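Local coordinates for protein galactan 1,3-beta-galactosidase (Phanerochaete chrysosporium, PDB 7BYV) that probably cleaves beta-1,3-linked galactan, the backbone of arabinogalactans, from the chain end as a glycoside hydrolase family 43 exo-galactanase, and carries a calcium-binding carbohydrate-binding module, at residues L187-I192 with I202-S207. The protein carries 1 engineered substitution. Sequence-based numbering, arbitrary orientation.
Sequences LQAPGI and IASHTS. Engineered in segment 187-192: Gln-188 (natural residue Glu). With GAL (beta-D-galactopyranose), chain C; GAL (beta-D-galactopyranose), chain B; GAL (beta-D-galactopyranose), chain D.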
loop_
_atom_site.group_PDB
_atom_site.type_symbol
_atom_site.label_atom_id
_atom_site.label_comp_id
_atom_site.label_asym_id
_atom_site.label_seq_id
_atom_site.Cartn_x
_atom_site.Cartn_y
_atom_site.Cartn_z
ATOM N N LEU A 187 -12.131 -2.695 13.017
ATOM C CA LEU A 187 -11.023 -2.027 12.355
ATOM C C LEU A 187 -9.816 -2.944 12.343
ATOM O O LEU A 187 -9.535 -3.630 13.329
ATOM C CB LEU A 187 -10.660 -0.723 13.058
ATOM C CG LEU A 187 -11.661 0.427 12.928
ATOM C CD1 LEU A 187 -11.265 1.575 13.865
ATOM C CD2 LEU A 187 -11.764 0.917 11.482
ATOM N N GLN A 188 -9.120 -2.968 11.211
ATOM C CA GLN A 188 -7.834 -3.624 11.113
ATOM C C GLN A 188 -6.946 -2.765 10.227
ATOM O O GLN A 188 -7.319 -1.657 9.828
ATOM C CB GLN A 188 -7.974 -5.054 10.591
ATOM C CG GLN A 188 -8.572 -5.146 9.210
ATOM C CD GLN A 188 -8.539 -6.565 8.667
ATOM O OE1 GLN A 188 -8.228 -7.510 9.398
ATOM N NE2 GLN A 188 -8.847 -6.720 7.388
ATOM N N ALA A 189 -5.753 -3.279 9.944
ATOM C CA ALA A 189 -4.718 -2.554 9.216
ATOM C C ALA A 189 -4.519 -1.131 9.743
ATOM O O ALA A 189 -4.643 -0.167 8.978
ATOM C CB ALA A 189 -5.034 -2.530 7.726
ATOM N N PRO A 190 -4.192 -0.960 11.030
ATOM C CA PRO A 190 -4.080 0.388 11.595
ATOM C C PRO A 190 -2.714 1.038 11.422
ATOM O O PRO A 190 -1.675 0.380 11.327
ATOM C CB PRO A 190 -4.347 0.139 13.084
ATOM C CG PRO A 190 -3.681 -1.156 13.316
ATOM C CD PRO A 190 -3.938 -1.981 12.064
ATOM N N GLY A 191 -2.743 2.372 11.387
ATOM C CA GLY A 191 -1.550 3.182 11.583
ATOM C C GLY A 191 -1.931 4.481 12.262
ATOM O O GLY A 191 -3.089 4.908 12.210
ATOM N N ILE A 192 -0.962 5.099 12.932
ATOM C CA ILE A 192 -1.189 6.382 13.594
ATOM C C ILE A 192 -0.072 7.343 13.229
ATOM O O ILE A 192 1.113 6.983 13.232
ATOM C CB ILE A 192 -1.293 6.257 15.130
ATOM C CG1 ILE A 192 -2.674 5.754 15.537
ATOM C CG2 ILE A 192 -1.062 7.615 15.805
ATOM C CD1 ILE A 192 -2.893 5.781 17.028
ATOM N N ILE A 202 -5.472 5.789 11.128
ATOM C CA ILE A 202 -5.949 5.317 9.830
ATOM C C ILE A 202 -6.091 3.805 9.899
ATOM O O ILE A 202 -5.267 3.117 10.518
ATOM C CB ILE A 202 -4.998 5.732 8.688
ATOM C CG1 ILE A 202 -5.050 7.240 8.504
ATOM C CG2 ILE A 202 -5.378 5.070 7.374
ATOM C CD1 ILE A 202 -3.831 7.776 7.861
ATOM N N ALA A 203 -7.136 3.286 9.268
ATOM C CA ALA A 203 -7.471 1.883 9.432
ATOM C C ALA A 203 -8.430 1.456 8.330
ATOM O O ALA A 203 -9.223 2.258 7.826
ATOM C CB ALA A 203 -8.083 1.632 10.816
ATOM N N SER A 204 -8.323 0.192 7.943
ATOM C CA SER A 204 -9.343 -0.451 7.134
ATOM C C SER A 204 -10.415 -1.060 8.036
ATOM O O SER A 204 -10.196 -1.321 9.226
ATOM C CB SER A 204 -8.734 -1.545 6.252
ATOM O OG SER A 204 -8.603 -2.770 6.969
ATOM N N HIS A 205 -11.598 -1.244 7.460
ATOM C CA HIS A 205 -12.551 -2.206 7.983
ATOM C C HIS A 205 -12.099 -3.612 7.593
ATOM O O HIS A 205 -11.083 -3.803 6.915
ATOM C CB HIS A 205 -13.953 -1.859 7.496
ATOM C CG HIS A 205 -14.571 -0.751 8.284
ATOM N ND1 HIS A 205 -14.867 -0.877 9.628
ATOM C CD2 HIS A 205 -14.890 0.522 7.943
ATOM C CE1 HIS A 205 -15.365 0.266 10.076
ATOM N NE2 HIS A 205 -15.384 1.131 9.073
ATOM N N THR A 206 -12.839 -4.623 8.038
ATOM C CA THR A 206 -12.454 -6.015 7.817
ATOM C C THR A 206 -13.271 -6.598 6.677
ATOM O O THR A 206 -14.503 -6.641 6.754
ATOM C CB THR A 206 -12.662 -6.841 9.075
ATOM O OG1 THR A 206 -14.038 -6.742 9.447
ATOM C CG2 THR A 206 -11.784 -6.316 10.210
ATOM N N SER A 207 -12.576 -7.065 5.630
ATOM C CA SER A 207 -13.240 -7.621 4.453
ATOM C C SER A 207 -12.359 -8.645 3.730
ATOM O O SER A 207 -12.407 -8.747 2.496
ATOM C CB SER A 207 -13.638 -6.497 3.490
ATOM O OG SER A 207 -12.503 -5.707 3.152
HETATM C C1 GAL C . -10.997 -11.062 9.059
HETATM C C2 GAL C . -10.026 -10.093 8.325
HETATM C C3 GAL C . -8.730 -10.831 7.823
HETATM C C4 GAL C . -8.054 -11.695 8.946
HETATM C C5 GAL C . -9.104 -12.544 9.678
HETATM C C6 GAL C . -8.576 -13.277 10.956
HETATM O O2 GAL C . -10.651 -9.431 7.211
HETATM O O3 GAL C . -7.751 -9.909 7.379
HETATM O O4 GAL C . -7.310 -10.874 9.892
HETATM O O5 GAL C . -10.258 -11.739 10.109
HETATM O O6 GAL C . -9.542 -14.224 11.493
HETATM C C1 GAL B . -6.699 -9.530 6.578
HETATM C C2 GAL B . -5.334 -8.789 6.928
HETATM C C3 GAL B . -4.154 -9.316 6.144
HETATM C C4 GAL B . -4.190 -10.856 6.142
HETATM C C5 GAL B . -5.438 -11.331 5.329
HETATM C C6 GAL B . -5.959 -12.777 5.609
HETATM O O2 GAL B . -5.365 -7.397 6.729
HETATM O O3 GAL B . -2.944 -8.891 6.774
HETATM O O4 GAL B . -4.204 -11.373 7.500
HETATM O O5 GAL B . -6.607 -10.411 5.412
HETATM O O6 GAL B . -7.186 -13.044 4.908
HETATM C C1 GAL D . -15.682 -11.080 10.986
HETATM C C2 GAL D . -14.328 -10.349 10.957
HETATM C C3 GAL D . -13.346 -11.320 10.289
HETATM C C4 GAL D . -13.085 -12.458 11.319
HETATM C C5 GAL D . -14.449 -13.140 11.678
HETATM C C6 GAL D . -14.401 -14.172 12.870
HETATM O O1 GAL D . -16.801 -10.219 11.266
HETATM O O2 GAL D . -14.371 -9.125 10.271
HETATM O O3 GAL D . -12.090 -10.739 9.831
HETATM O O4 GAL D . -12.453 -11.955 12.510
HETATM O O5 GAL D . -15.570 -12.172 11.951
HETATM O O6 GAL D . -13.854 -15.444 12.458
#
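Gln-188, an engineered replacement for glutamate, lies obliquely across Thr-206, its CG 3.6 Å from the CG2 methyl. With chi1 at 61°, the Gln-188 chain stands between its own N and carbonyl carbon, then runs straight out toward the galactose of chain C. Thr-206 turns the methyl to this chain while OG1 donates a hydrogen bond to O2 of the chain D galactose (2.5 Å), the reducing-end sugar.

On the same face, Ser-204 brings OG to 3.3 Å from Gln-188 CG. That hydroxyl donates to its neighbour's carbonyl, His-205 O, at 2.7 Å and also bonds Gln-243, a galactose-binding residue. Replacing Ser-204 by an alanine removes that hydroxyl and would probably leave the Gln-243 amide short of a partner and freer to turn.

Leu-187 faces the other way: its CD2 sits over one face of the His-205 ring, 4.2 Å from the centroid, a CH-pi contact offset toward the rim, and also meets the Ala-203 methyl. His-205 is anchored by Thr-186 and Gln-229.

Backbone bonds tie Gln-188 to Ser-204, one of them weak, and pair Gly-191 with Ile-202. Between these pairs the register slips by one residue where the chain turns at Ala-189. This is a bulged antiparallel hairpin in one blade of the five-bladed beta-propeller of family 43, its bulged end bordering the substrate cleft.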